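Long-range contacts in periplasmic sugar-binding protein (Chloroflexus aurantiacus, PDB 4RXU), which binds beta-D-glucopyranose in the cleft between its two lobes and probably delivers carbohydrate to an ABC-type sugar transporter: residues 35-40 / 65-70; 92-97 / 114-119; 102-107 / 119-124; 125-130 / 331-336. All coordinates share one frame; numbering follows the deposited sequence. Where two conformers were deposited one is given.

Contacts 1, 2 and 4 lie on one mixed sheet, whose parallel strands send their loops toward the glucose. Contact 1 joins strands 29-37 and 61-67; contact 2 joins strand 113-117 to the end of strand 89-92; contact 4 joins strand 129-133 to strand 332-343, which returns after about 200 residues. Contact 3 lays helix 101-109 against the loop 119-124 and crosses contact 2 along the chain, sharing Arg119 with it. The centres of contacts 2 and 3 lie about 8 Å apart, whereas those of contacts 1 and 4 stand about 20 Å apart and these two do not touch. Contact 2, holding Asp118 and Arg119, thus ties the scaffold to the glucose.

Contact 1 of 4, residues 35-40 / 65-70; sequences IVLPTK and ILFSQG
Phe67 lays one face of its ring under Lys40, whose CG sits 3.7 Å from the ring centroid and only 6° off the ring normal, a CH-pi contact. The two side chains meet at about a right angle, and it is the CG methylene, not the amine, that lies over the ring. Leu37 reaches the same ring obliquely, its CB 3.6 Å from Phe67 CE2, while its CD1 also touches Ile65 CG2. Ile35 and Ile65 lie alongside one another, pointing the same way toward helix 44-59, where Phe52 packs on Ile35. On the face of the sheet that carries Val36 and Leu66, Val36 CG1, anti to its own N (chi1 180°), comes within 3.2 Å of Ser68 OG, itself hydrogen-bonded to Asn78 of the covering helix 72-84. The backbones pair in parallel register: Leu66 N donates to Ile35 O and Leu37 N to Leu66 O, each at 2.9 Å. Beyond the strands Ser68 N still meets Leu37 O, and Gly70 N bonds Pro38 O at 2.8 Å. In this first beta-alpha-beta unit of the lobe, backbone bonds thus set the pairing, while a lysine methylene covers one face of Phe67 and Leu37 packs obliquely beside it.

Contact 2 of 4, residues 92-97 / 114-119; sequences ICPHDG and VISYDR. With BGC (beta-D-glucopyranose), chain C.
Arg119 and Pro94 lie alongside one another and run opposite ways, the proline ring carbons CG and CD resting against Arg119 CB. With CG anti to its carbonyl carbon (chi1 -63°) and the chain straight from CG to NE, the arginine carries its guanidinium past Pro94 to the sugar. NH1 gives a bond of 3.2 Å to Pro94 O, which lies in the guanidinium plane, and also meets a water shared with His95 ND1. From the same group NE reaches O1 of the glucose and NH2 its O5, both at 3.0 Å and both nearly straight (169°); NH2 also forms a salt bridge with Glu42 OE1. Cys93 SG packs on Arg119 CD at 3.6 Å, and Cys93 CB approaches the edge of the Tyr117 ring. These residues stand at the C-terminal ends of neighbouring parallel strands, where the loops of a periplasmic binding protein lobe form the ligand cleft; Ile92 N to Ile115 O and Tyr117 N to Ile92 O join the strands. Replacing Arg119 with a leucine would probably leave glucose O1 and O5, and Pro94 O, without these donors, and Glu42 without this salt-bridge partner. Asp118 OD2 accepts a bond of 2.7 Å from glucose O2, while its OD1 is paired with Arg44. Ser116 OG, in the carbonyl plane of Arg119, donates to Arg119 O at 2.7 Å and positions the backbone bearing the guanidinium.

Contact 3 of 4, residues 102-107 / 119-124; sequences AAAEAA and RLIRET. With BGC (beta-D-glucopyranose), chain C.
Glu105 reaches from helix 101-109 to Thr124. From CB the chain turns to put CG anti to the carbonyl carbon (chi1 -72°), beside the backbone N, which starts the extended run to the threonine. CG comes within 3.4 Å of Thr124 OG1 as the two side chains run antiparallel, one beside the other. CD follows at 3.6 Å from the same hydroxyl. At the tip OE2 accepts a hydrogen bond of 2.9 Å from Thr124 OG1 on its anti lone pair, the one turned away from the other carboxylate oxygen, and it also lies 3.2 Å from Thr124 CB. Thr124 OG1 takes a second bond from the backbone N of Ala126, joining the carboxylate to the turn that follows. One residue earlier on the helix, Ala104 CB is met by two branches of Ile121, CD1 and CG2, each at 4.1 Å, and more loosely by Thr124 CG2. Ile121 also packs on Pro94 and Ile92, which carries this apolar patch to the neighbouring strand. The helix thus rests on the loop leading from the sugar-binding Arg119 to strand 129-133. Beside that apolar contact the buried threonine hydroxyl is satisfied on both counts, giving its proton to Glu105 and accepting one from Ala126.

Contact 4 of 4, residues 125-130 / 331-336; sequences DAVDYY and KDVPAI
Lys331 NZ grips the turn before strand 129-133, donating a 2.8 Å bond to Val127 O and a weak one to Asp125 O, while a water accepts a third at 2.7 Å. Its chain is extended throughout, CG anti to the backbone N (chi1 171°), which carries the amine across to those carbonyls; CD passes Asp125 CB on the way. Next to this, Val127 and Val333 meet at about a right angle, CG1 to CG1 at 3.7 Å, and the same Val333 methyl touches Tyr130 CB at 3.8 Å. Pro334 packs obliquely against the Tyr129 ring, CB to CD1 at 3.9 Å, and lays its CD near Asp128 O. Shortening Lys331 to an alanine is likely to leave Val127 O without this donor and the 125-128 turn less tightly held. Beside these side chains the strands pair in parallel: Tyr130 N bonds Pro334 O and Ile336 N bonds Tyr130 O, each at 2.8 Å, about the Tyr130-Ala335 bridge. This brings strand 332-343, from the far end of the chain, beside strand 129-133. In the outer shell Asp128 OD2 accepts from Val114 N, and Tyr130 OH bonds Asp118 O beside the sugar pocket. The result is a strand pairing flanked by valine and proline packing, in which the ammonium is met by carbonyl oxygens and a water rather than by a carboxylate, though the nearby Asp128 may still favour its charge.

Contact 1 of 4, residues 35-40 / 65-70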
loop_
_atom_site.group_PDB
_atom_site.type_symbol
_atom_site.label_atom_id
_atom_site.label_comp_id
_atom_site.label_asym_id
_atom_site.label_seq_id
_atom_site.Cartn_x
_atom_site.Cartn_y
_atom_site.Cartn_z
ATOM N N ILE A 35 15.635 1.136 -12.201
ATOM C CA ILE A 35 14.415 1.112 -11.405
ATOM C C ILE A 35 13.469 0.077 -11.978
ATOM O O ILE A 35 13.219 0.088 -13.185
ATOM C CB ILE A 35 13.725 2.484 -11.393
ATOM C CG1 ILE A 35 14.608 3.515 -10.677
ATOM C CG2 ILE A 35 12.363 2.421 -10.701
ATOM C CD1 ILE A 35 14.174 4.959 -10.925
ATOM N N VAL A 36 12.969 -0.823 -11.125
ATOM C CA VAL A 36 11.998 -1.835 -11.562
ATOM C C VAL A 36 10.737 -1.718 -10.749
ATOM O O VAL A 36 10.785 -1.760 -9.518
ATOM C CB VAL A 36 12.572 -3.276 -11.500
ATOM C CG1 VAL A 36 11.554 -4.333 -11.954
ATOM C CG2 VAL A 36 13.820 -3.386 -12.363
ATOM N N LEU A 37 9.625 -1.508 -11.447
ATOM C CA LEU A 37 8.297 -1.369 -10.801
ATOM C C LEU A 37 7.405 -2.518 -11.259
ATOM O O LEU A 37 7.585 -3.038 -12.349
ATOM C CB LEU A 37 7.676 -0.017 -11.142
ATOM C CG LEU A 37 8.445 1.192 -10.561
ATOM C CD1 LEU A 37 7.820 2.465 -11.116
ATOM C CD2 LEU A 37 8.488 1.216 -9.029
ATOM N N PRO A 38 6.409 -2.903 -10.441
ATOM C CA PRO A 38 5.807 -4.213 -10.672
ATOM C C PRO A 38 4.788 -4.281 -11.792
ATOM O O PRO A 38 4.729 -5.288 -12.504
ATOM C CB PRO A 38 5.165 -4.536 -9.318
ATOM C CG PRO A 38 4.847 -3.175 -8.746
ATOM C CD PRO A 38 6.077 -2.385 -9.107
ATOM N N THR A 39 3.990 -3.228 -11.958
ATOM C CA THR A 39 2.910 -3.247 -12.939
ATOM C C THR A 39 2.380 -1.848 -13.169
ATOM O O THR A 39 2.390 -1.032 -12.249
ATOM C CB THR A 39 1.746 -4.186 -12.497
ATOM O OG1 THR A 39 0.716 -4.192 -13.484
ATOM C CG2 THR A 39 1.153 -3.768 -11.167
ATOM N N LYS A 40 1.887 -1.598 -14.382
ATOM C CA LYS A 40 1.142 -0.365 -14.694
ATOM C C LYS A 40 -0.360 -0.505 -14.406
ATOM O O LYS A 40 -1.114 0.441 -14.560
ATOM C CB LYS A 40 1.339 0.049 -16.161
ATOM C CG LYS A 40 2.664 0.738 -16.441
ATOM C CD LYS A 40 2.509 1.859 -17.473
ATOM C CE LYS A 40 2.943 1.474 -18.875
ATOM N NZ LYS A 40 3.760 2.564 -19.481
ATOM N N ILE A 65 13.653 3.084 -16.195
ATOM C CA ILE A 65 12.544 2.496 -15.433
ATOM C C ILE A 65 11.921 1.395 -16.280
ATOM O O ILE A 65 11.533 1.623 -17.408
ATOM C CB ILE A 65 11.459 3.547 -15.111
ATOM C CG1 ILE A 65 12.081 4.718 -14.319
ATOM C CG2 ILE A 65 10.296 2.936 -14.335
ATOM C CD1 ILE A 65 11.163 5.907 -14.100
ATOM N N LEU A 66 11.882 0.196 -15.729
ATOM C CA LEU A 66 11.243 -0.965 -16.349
ATOM C C LEU A 66 10.085 -1.440 -15.484
ATOM O O LEU A 66 10.164 -1.426 -14.246
ATOM C CB LEU A 66 12.216 -2.134 -16.477
ATOM C CG LEU A 66 13.407 -1.847 -17.385
ATOM C CD1 LEU A 66 14.432 -2.967 -17.335
ATOM C CD2 LEU A 66 12.960 -1.612 -18.813
ATOM N N PHE A 67 9.022 -1.868 -16.145
ATOM C CA PHE A 67 7.884 -2.468 -15.451
ATOM C C PHE A 67 7.912 -3.977 -15.686
ATOM O O PHE A 67 8.299 -4.453 -16.742
ATOM C CB PHE A 67 6.526 -1.892 -15.908
ATOM C CG PHE A 67 6.212 -0.542 -15.324
ATOM C CD1 PHE A 67 6.682 0.619 -15.918
ATOM C CD2 PHE A 67 5.456 -0.430 -14.143
ATOM C CE1 PHE A 67 6.405 1.861 -15.374
ATOM C CE2 PHE A 67 5.188 0.808 -13.597
ATOM C CZ PHE A 67 5.662 1.949 -14.210
ATOM N N SER A 68 7.403 -4.701 -14.707
ATOM C CA SER A 68 7.409 -6.152 -14.692
ATOM C C SER A 68 6.115 -6.822 -15.130
ATOM O O SER A 68 6.052 -8.050 -15.186
ATOM C CB SER A 68 7.821 -6.633 -13.308
ATOM O OG SER A 68 9.121 -6.133 -12.999
ATOM N N GLN A 69 5.083 -6.035 -15.411
ATOM C CA GLN A 69 3.791 -6.552 -15.897
ATOM C C GLN A 69 3.176 -7.620 -15.018
ATOM O O GLN A 69 2.522 -8.561 -15.483
ATOM C CB GLN A 69 3.953 -7.075 -17.289
ATOM C CG GLN A 69 4.599 -6.010 -18.119
ATOM C CD GLN A 69 4.995 -6.572 -19.401
ATOM O OE1 GLN A 69 6.140 -6.982 -19.590
ATOM N NE2 GLN A 69 4.047 -6.638 -20.306
ATOM N N GLY A 70 3.411 -7.465 -13.733
ATOM C CA GLY A 70 2.849 -8.359 -12.742
ATOM C C GLY A 70 3.392 -9.762 -12.822
ATOM O O GLY A 70 2.716 -10.693 -12.415
#

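Contact 2 of 4, residues 92-97 / 114-119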
loop_
_atom_site.group_PDB
_atom_site.type_symbol
_atom_site.label_atom_id
_atom_site.label_comp_id
_atom_site.label_asym_id
_atom_site.label_seq_id
_atom_site.Cartn_x
_atom_site.Cartn_y
_atom_site.Cartn_z
ATOM N N ILE A 92 14.090 -1.533 -6.646
ATOM C CA ILE A 92 13.117 -2.532 -7.102
ATOM C C ILE A 92 11.923 -2.679 -6.158
ATOM O O ILE A 92 12.102 -2.947 -4.967
ATOM C CB ILE A 92 13.771 -3.923 -7.351
ATOM C CG1 ILE A 92 12.702 -4.947 -7.762
ATOM C CG2 ILE A 92 14.596 -4.406 -6.152
ATOM C CD1 ILE A 92 13.294 -6.202 -8.372
ATOM N N CYS A 93 10.728 -2.504 -6.734
ATOM C CA CYS A 93 9.495 -2.825 -6.069
ATOM C C CYS A 93 8.991 -4.162 -6.620
ATOM O O CYS A 93 8.578 -4.230 -7.771
ATOM C CB CYS A 93 8.468 -1.730 -6.260
ATOM S SG CYS A 93 6.903 -2.155 -5.515
ATOM N N PRO A 94 9.018 -5.224 -5.777
ATOM C CA PRO A 94 8.674 -6.519 -6.278
ATOM C C PRO A 94 7.203 -6.703 -6.525
ATOM O O PRO A 94 6.359 -6.205 -5.774
ATOM C CB PRO A 94 9.123 -7.474 -5.157
ATOM C CG PRO A 94 9.097 -6.647 -3.925
ATOM C CD PRO A 94 9.600 -5.318 -4.422
ATOM N N HIS A 95 6.898 -7.457 -7.568
ATOM C CA HIS A 95 5.528 -7.932 -7.711
ATOM C C HIS A 95 5.139 -8.925 -6.623
ATOM O O HIS A 95 4.109 -8.785 -5.958
ATOM C CB HIS A 95 5.306 -8.577 -9.052
ATOM C CG HIS A 95 3.943 -9.151 -9.150
ATOM N ND1 HIS A 95 2.820 -8.366 -9.029
ATOM C CD2 HIS A 95 3.516 -10.429 -9.205
ATOM C CE1 HIS A 95 1.751 -9.133 -9.071
ATOM N NE2 HIS A 95 2.147 -10.390 -9.199
ATOM N N ASP A 96 6.008 -9.903 -6.422
ATOM C CA ASP A 96 5.809 -10.931 -5.418
ATOM C C ASP A 96 7.056 -10.943 -4.555
ATOM O O ASP A 96 8.132 -11.233 -5.035
ATOM C CB ASP A 96 5.563 -12.289 -6.076
ATOM C CG ASP A 96 5.358 -13.407 -5.069
ATOM O OD1 ASP A 96 6.094 -13.509 -4.051
ATOM O OD2 ASP A 96 4.458 -14.214 -5.305
ATOM N N GLY A 97 6.911 -10.602 -3.285
ATOM C CA GLY A 97 8.093 -10.308 -2.467
ATOM C C GLY A 97 9.016 -11.501 -2.293
ATOM O O GLY A 97 10.210 -11.401 -2.439
ATOM N N VAL A 114 21.124 -3.554 -3.712
ATOM C CA VAL A 114 19.693 -3.809 -3.835
ATOM C C VAL A 114 18.908 -2.961 -2.827
ATOM O O VAL A 114 18.996 -3.157 -1.596
ATOM C CB VAL A 114 19.356 -5.298 -3.612
ATOM C CG1 VAL A 114 17.848 -5.524 -3.705
ATOM C CG2 VAL A 114 20.046 -6.144 -4.658
ATOM N N ILE A 115 18.155 -2.002 -3.369
ATOM C CA ILE A 115 17.257 -1.170 -2.587
ATOM C C ILE A 115 15.840 -1.656 -2.913
ATOM O O ILE A 115 15.296 -1.412 -3.992
ATOM C CB ILE A 115 17.379 0.309 -2.959
ATOM C CG1 ILE A 115 18.823 0.799 -2.770
ATOM C CG2 ILE A 115 16.386 1.138 -2.149
ATOM C CD1 ILE A 115 19.050 2.254 -3.144
ATOM N N SER A 116 15.240 -2.361 -1.964
ATOM C CA SER A 116 13.854 -2.756 -2.106
ATOM C C SER A 116 13.022 -1.466 -1.900
ATOM O O SER A 116 13.324 -0.674 -1.018
ATOM C CB SER A 116 13.535 -3.825 -1.065
ATOM O OG SER A 116 12.371 -4.575 -1.357
ATOM N N TYR A 117 12.024 -1.266 -2.756
ATOM C CA TYR A 117 11.331 -0.002 -2.875
ATOM C C TYR A 117 9.840 -0.218 -2.669
ATOM O O TYR A 117 9.209 -0.965 -3.406
ATOM C CB TYR A 117 11.573 0.585 -4.255
ATOM C CG TYR A 117 10.900 1.930 -4.466
ATOM C CD1 TYR A 117 11.420 3.090 -3.939
ATOM C CD2 TYR A 117 9.725 2.014 -5.181
ATOM C CE1 TYR A 117 10.779 4.304 -4.114
ATOM C CE2 TYR A 117 9.097 3.224 -5.390
ATOM C CZ TYR A 117 9.625 4.362 -4.837
ATOM O OH TYR A 117 8.969 5.550 -5.033
ATOM N N ASP A 118 9.323 0.443 -1.638
ATOM C CA ASP A 118 7.924 0.404 -1.205
ATOM C C ASP A 118 7.537 -0.938 -0.604
ATOM O O ASP A 118 7.017 -0.981 0.501
ATOM C CB ASP A 118 6.923 0.786 -2.288
ATOM C CG ASP A 118 5.568 1.015 -1.704
ATOM O OD1 ASP A 118 5.344 2.144 -1.208
ATOM O OD2 ASP A 118 4.750 0.053 -1.665
ATOM N N ARG A 119 7.730 -2.012 -1.369
ATOM C CA ARG A 119 7.445 -3.379 -0.943
ATOM C C ARG A 119 8.749 -4.085 -0.700
ATOM O O ARG A 119 9.761 -3.792 -1.356
ATOM C CB ARG A 119 6.701 -4.149 -2.032
ATOM C CG ARG A 119 5.357 -3.588 -2.380
ATOM C CD ARG A 119 4.784 -4.333 -3.565
ATOM N NE ARG A 119 3.438 -3.910 -3.863
ATOM C CZ ARG A 119 2.751 -4.297 -4.921
ATOM N NH1 ARG A 119 3.311 -5.090 -5.825
ATOM N NH2 ARG A 119 1.513 -3.873 -5.081
HETATM C C2 BGC C . 1.436 0.002 -1.998
HETATM C C3 BGC C . 0.119 0.752 -2.006
HETATM C C4 BGC C . -0.681 0.347 -3.235
HETATM C C5 BGC C . -0.805 -1.174 -3.339
HETATM C C6 BGC C . -1.447 -1.641 -4.625
HETATM C C1 BGC C . 1.036 -1.463 -1.969
HETATM O O1 BGC C . 2.117 -2.313 -1.722
HETATM O O2 BGC C . 2.190 0.377 -0.840
HETATM O O3 BGC C . 0.406 2.147 -2.014
HETATM O O4 BGC C . -2.021 0.856 -3.093
HETATM O O5 BGC C . 0.468 -1.782 -3.240
HETATM O O6 BGC C . -0.843 -1.039 -5.773
HETATM O O HOH W 1 2.066 -5.766 -8.182
#

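Contact 3 of 4, residues 102-107 / 119-124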
loop_
_atom_site.group_PDB
_atom_site.type_symbol
_atom_site.label_atom_id
_atom_site.label_comp_id
_atom_site.label_asym_id
_atom_site.label_seq_id
_atom_site.Cartn_x
_atom_site.Cartn_y
_atom_site.Cartn_z
ATOM N N ALA A 102 15.312 -14.512 -5.932
ATOM C CA ALA A 102 16.357 -14.908 -6.899
ATOM C C ALA A 102 16.864 -13.699 -7.687
ATOM O O ALA A 102 18.052 -13.589 -7.979
ATOM C CB ALA A 102 15.876 -16.004 -7.837
ATOM N N ALA A 103 15.966 -12.772 -8.005
ATOM C CA ALA A 103 16.354 -11.532 -8.676
ATOM C C ALA A 103 17.320 -10.687 -7.848
ATOM O O ALA A 103 18.334 -10.174 -8.365
ATOM C CB ALA A 103 15.110 -10.734 -9.040
ATOM N N ALA A 104 16.998 -10.556 -6.557
ATOM C CA ALA A 104 17.840 -9.799 -5.636
ATOM C C ALA A 104 19.222 -10.488 -5.530
ATOM O O ALA A 104 20.269 -9.848 -5.538
ATOM C CB ALA A 104 17.157 -9.706 -4.269
ATOM N N GLU A 105 19.201 -11.809 -5.425
ATOM C CA GLU A 105 20.413 -12.594 -5.321
ATOM C C GLU A 105 21.268 -12.461 -6.572
ATOM O O GLU A 105 22.494 -12.359 -6.472
ATOM C CB GLU A 105 20.073 -14.053 -5.019
ATOM C CG GLU A 105 19.574 -14.204 -3.588
ATOM C CD GLU A 105 18.815 -15.480 -3.301
ATOM O OE1 GLU A 105 18.590 -16.315 -4.206
ATOM O OE2 GLU A 105 18.412 -15.619 -2.125
ATOM N N ALA A 106 20.626 -12.422 -7.737
ATOM C CA ALA A 106 21.353 -12.235 -8.991
ATOM C C ALA A 106 22.023 -10.869 -9.036
ATOM O O ALA A 106 23.145 -10.735 -9.513
ATOM C CB ALA A 106 20.440 -12.419 -10.202
ATOM N N ALA A 107 21.328 -9.852 -8.552
ATOM C CA ALA A 107 21.907 -8.516 -8.484
ATOM C C ALA A 107 23.097 -8.518 -7.551
ATOM O O ALA A 107 24.202 -8.049 -7.906
ATOM C CB ALA A 107 20.859 -7.518 -7.998
ATOM N N ARG A 119 7.730 -2.012 -1.369
ATOM C CA ARG A 119 7.445 -3.379 -0.943
ATOM C C ARG A 119 8.749 -4.085 -0.700
ATOM O O ARG A 119 9.761 -3.792 -1.356
ATOM C CB ARG A 119 6.701 -4.149 -2.032
ATOM C CG ARG A 119 5.357 -3.588 -2.380
ATOM C CD ARG A 119 4.784 -4.333 -3.565
ATOM N NE ARG A 119 3.438 -3.910 -3.863
ATOM C CZ ARG A 119 2.751 -4.297 -4.921
ATOM N NH1 ARG A 119 3.311 -5.090 -5.825
ATOM N NH2 ARG A 119 1.513 -3.873 -5.081
ATOM N N LEU A 120 8.710 -5.019 0.243
ATOM C CA LEU A 120 9.893 -5.727 0.678
ATOM C C LEU A 120 10.094 -7.057 -0.056
ATOM O O LEU A 120 9.204 -7.894 -0.120
ATOM C CB LEU A 120 9.761 -5.979 2.186
ATOM C CG LEU A 120 10.969 -6.556 2.922
ATOM C CD1 LEU A 120 12.216 -5.703 2.729
ATOM C CD2 LEU A 120 10.615 -6.747 4.393
ATOM N N ILE A 121 11.290 -7.242 -0.607
ATOM C CA ILE A 121 11.729 -8.549 -1.090
ATOM C C ILE A 121 12.024 -9.426 0.112
ATOM O O ILE A 121 12.727 -9.014 1.030
ATOM C CB ILE A 121 12.993 -8.432 -1.963
ATOM C CG1 ILE A 121 12.625 -7.674 -3.240
ATOM C CG2 ILE A 121 13.527 -9.817 -2.298
ATOM C CD1 ILE A 121 13.766 -7.425 -4.197
ATOM N N ARG A 122 11.497 -10.644 0.087
ATOM C CA ARG A 122 11.562 -11.562 1.213
ATOM C C ARG A 122 12.426 -12.773 0.996
ATOM O O ARG A 122 12.742 -13.127 -0.135
ATOM C CB ARG A 122 10.152 -12.008 1.590
ATOM C CG ARG A 122 9.313 -10.863 2.138
ATOM C CD ARG A 122 7.953 -11.362 2.583
ATOM N NE ARG A 122 8.021 -12.022 3.895
ATOM C CZ ARG A 122 7.897 -13.313 4.141
ATOM N NH1 ARG A 122 7.696 -14.199 3.170
ATOM N NH2 ARG A 122 7.981 -13.717 5.410
ATOM N N GLU A 123 12.817 -13.380 2.112
ATOM C CA GLU A 123 13.428 -14.728 2.157
ATOM C C GLU A 123 14.797 -14.766 1.484
ATOM O O GLU A 123 15.190 -15.745 0.832
ATOM C CB GLU A 123 12.491 -15.775 1.565
ATOM C CG GLU A 123 11.155 -15.925 2.287
ATOM C CD GLU A 123 11.244 -16.180 3.790
ATOM O OE1 GLU A 123 12.315 -16.530 4.318
ATOM O OE2 GLU A 123 10.202 -16.035 4.463
ATOM N N THR A 124 15.525 -13.680 1.669
ATOM C CA THR A 124 16.919 -13.581 1.239
ATOM C C THR A 124 17.655 -12.510 1.994
ATOM O O THR A 124 17.082 -11.509 2.424
ATOM C CB THR A 124 17.103 -13.303 -0.274
ATOM O OG1 THR A 124 18.505 -13.205 -0.568
ATOM C CG2 THR A 124 16.415 -12.038 -0.729
HETATM C C2 BGC C . 1.436 0.002 -1.998
HETATM C C3 BGC C . 0.119 0.752 -2.006
HETATM C C4 BGC C . -0.681 0.347 -3.235
HETATM C C5 BGC C . -0.805 -1.174 -3.339
HETATM C C6 BGC C . -1.447 -1.641 -4.625
HETATM C C1 BGC C . 1.036 -1.463 -1.969
HETATM O O1 BGC C . 2.117 -2.313 -1.722
HETATM O O2 BGC C . 2.190 0.377 -0.840
HETATM O O3 BGC C . 0.406 2.147 -2.014
HETATM O O4 BGC C . -2.021 0.856 -3.093
HETATM O O5 BGC C . 0.468 -1.782 -3.240
HETATM O O6 BGC C . -0.843 -1.039 -5.773
#

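Contact 4 of 4, residues 125-130 / 331-336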
loop_
_atom_site.group_PDB
_atom_site.type_symbol
_atom_site.label_atom_id
_atom_site.label_comp_id
_atom_site.label_asym_id
_atom_site.label_seq_id
_atom_site.Cartn_x
_atom_site.Cartn_y
_atom_site.Cartn_z
ATOM N N ASP A 125 18.954 -12.709 2.123
ATOM C CA ASP A 125 19.731 -11.618 2.733
ATOM C C ASP A 125 20.319 -10.652 1.678
ATOM O O ASP A 125 20.988 -9.693 2.052
ATOM C CB ASP A 125 20.756 -12.113 3.754
ATOM C CG ASP A 125 21.732 -13.070 3.177
ATOM O OD1 ASP A 125 21.669 -13.337 1.962
ATOM O OD2 ASP A 125 22.569 -13.570 3.955
ATOM N N ALA A 126 19.970 -10.867 0.409
ATOM C CA ALA A 126 20.381 -10.028 -0.703
ATOM C C ALA A 126 19.552 -8.762 -0.837
ATOM O O ALA A 126 19.276 -8.341 -1.943
ATOM C CB ALA A 126 20.327 -10.822 -2.018
ATOM N N VAL A 127 19.158 -8.157 0.272
ATOM C CA VAL A 127 18.514 -6.852 0.229
ATOM C C VAL A 127 19.349 -5.907 1.089
ATOM O O VAL A 127 19.547 -6.199 2.279
ATOM C CB VAL A 127 17.059 -6.899 0.729
ATOM C CG1 VAL A 127 16.444 -5.532 0.553
ATOM C CG2 VAL A 127 16.253 -7.977 0.011
ATOM N N ASP A 128 19.863 -4.821 0.508
ATOM C CA ASP A 128 20.742 -3.905 1.259
ATOM C C ASP A 128 19.962 -2.871 2.063
ATOM O O ASP A 128 20.298 -2.595 3.204
ATOM C CB ASP A 128 21.746 -3.258 0.325
ATOM C CG ASP A 128 22.641 -4.291 -0.298
ATOM O OD1 ASP A 128 23.414 -4.919 0.446
ATOM O OD2 ASP A 128 22.510 -4.534 -1.504
ATOM N N TYR A 129 18.931 -2.299 1.441
ATOM C CA TYR A 129 18.099 -1.234 2.065
ATOM C C TYR A 129 16.668 -1.425 1.646
ATOM O O TYR A 129 16.382 -2.014 0.587
ATOM C CB TYR A 129 18.577 0.190 1.676
ATOM C CG TYR A 129 19.987 0.397 2.108
ATOM C CD1 TYR A 129 20.280 0.787 3.413
ATOM C CD2 TYR A 129 21.044 0.077 1.250
ATOM C CE1 TYR A 129 21.592 0.893 3.847
ATOM C CE2 TYR A 129 22.358 0.170 1.677
ATOM C CZ TYR A 129 22.619 0.582 2.979
ATOM O OH TYR A 129 23.896 0.714 3.457
ATOM N N TYR A 130 15.791 -0.864 2.456
ATOM C CA TYR A 130 14.362 -0.834 2.175
ATOM C C TYR A 130 13.822 0.601 2.346
ATOM O O TYR A 130 13.753 1.112 3.461
ATOM C CB TYR A 130 13.636 -1.783 3.124
ATOM C CG TYR A 130 12.142 -1.907 2.917
ATOM C CD1 TYR A 130 11.548 -1.780 1.672
ATOM C CD2 TYR A 130 11.320 -2.181 3.995
ATOM C CE1 TYR A 130 10.171 -1.923 1.521
ATOM C CE2 TYR A 130 9.963 -2.355 3.866
ATOM C CZ TYR A 130 9.372 -2.241 2.633
ATOM O OH TYR A 130 8.020 -2.427 2.543
ATOM N N LYS A 331 16.402 -11.609 7.144
ATOM C CA LYS A 331 17.260 -10.492 7.512
ATOM C C LYS A 331 16.395 -9.361 8.030
ATOM O O LYS A 331 15.290 -9.157 7.553
ATOM C CB LYS A 331 18.067 -10.043 6.272
ATOM C CG LYS A 331 18.848 -8.752 6.412
ATOM C CD LYS A 331 19.631 -8.485 5.143
ATOM C CE LYS A 331 20.481 -7.255 5.302
ATOM N NZ LYS A 331 21.373 -7.146 4.140
ATOM N N ASP A 332 16.911 -8.654 9.032
ATOM C CA ASP A 332 16.415 -7.331 9.385
ATOM C C ASP A 332 17.003 -6.279 8.446
ATOM O O ASP A 332 18.133 -5.859 8.585
ATOM C CB ASP A 332 16.768 -7.001 10.831
ATOM C CG ASP A 332 15.949 -7.801 11.840
ATOM O OD1 ASP A 332 14.887 -8.379 11.484
ATOM O OD2 ASP A 332 16.386 -7.831 13.008
ATOM N N VAL A 333 16.232 -5.903 7.440
ATOM C CA VAL A 333 16.752 -5.046 6.376
ATOM C C VAL A 333 16.725 -3.597 6.849
ATOM O O VAL A 333 15.672 -3.118 7.285
ATOM C CB VAL A 333 15.887 -5.160 5.094
ATOM C CG1 VAL A 333 16.428 -4.238 3.991
ATOM C CG2 VAL A 333 15.786 -6.614 4.630
ATOM N N PRO A 334 17.870 -2.893 6.759
ATOM C CA PRO A 334 17.906 -1.471 7.101
ATOM C C PRO A 334 16.866 -0.650 6.334
ATOM O O PRO A 334 16.761 -0.752 5.111
ATOM C CB PRO A 334 19.337 -1.050 6.743
ATOM C CG PRO A 334 20.133 -2.307 6.843
ATOM C CD PRO A 334 19.204 -3.392 6.374
ATOM N N ALA A 335 16.116 0.161 7.077
ATOM C CA ALA A 335 14.952 0.882 6.533
ATOM C C ALA A 335 15.205 2.371 6.404
ATOM O O ALA A 335 15.910 2.967 7.207
ATOM C CB ALA A 335 13.749 0.666 7.419
ATOM N N ILE A 336 14.642 2.948 5.346
ATOM C CA ILE A 336 14.629 4.399 5.152
ATOM C C ILE A 336 13.115 4.664 5.063
ATOM O O ILE A 336 12.508 4.553 3.997
ATOM C CB ILE A 336 15.379 4.811 3.863
ATOM C CG1 ILE A 336 16.846 4.356 3.929
ATOM C CG2 ILE A 336 15.289 6.316 3.651
ATOM C CD1 ILE A 336 17.663 4.481 2.652
HETATM O O HOH W 2 23.409 -8.903 4.226
#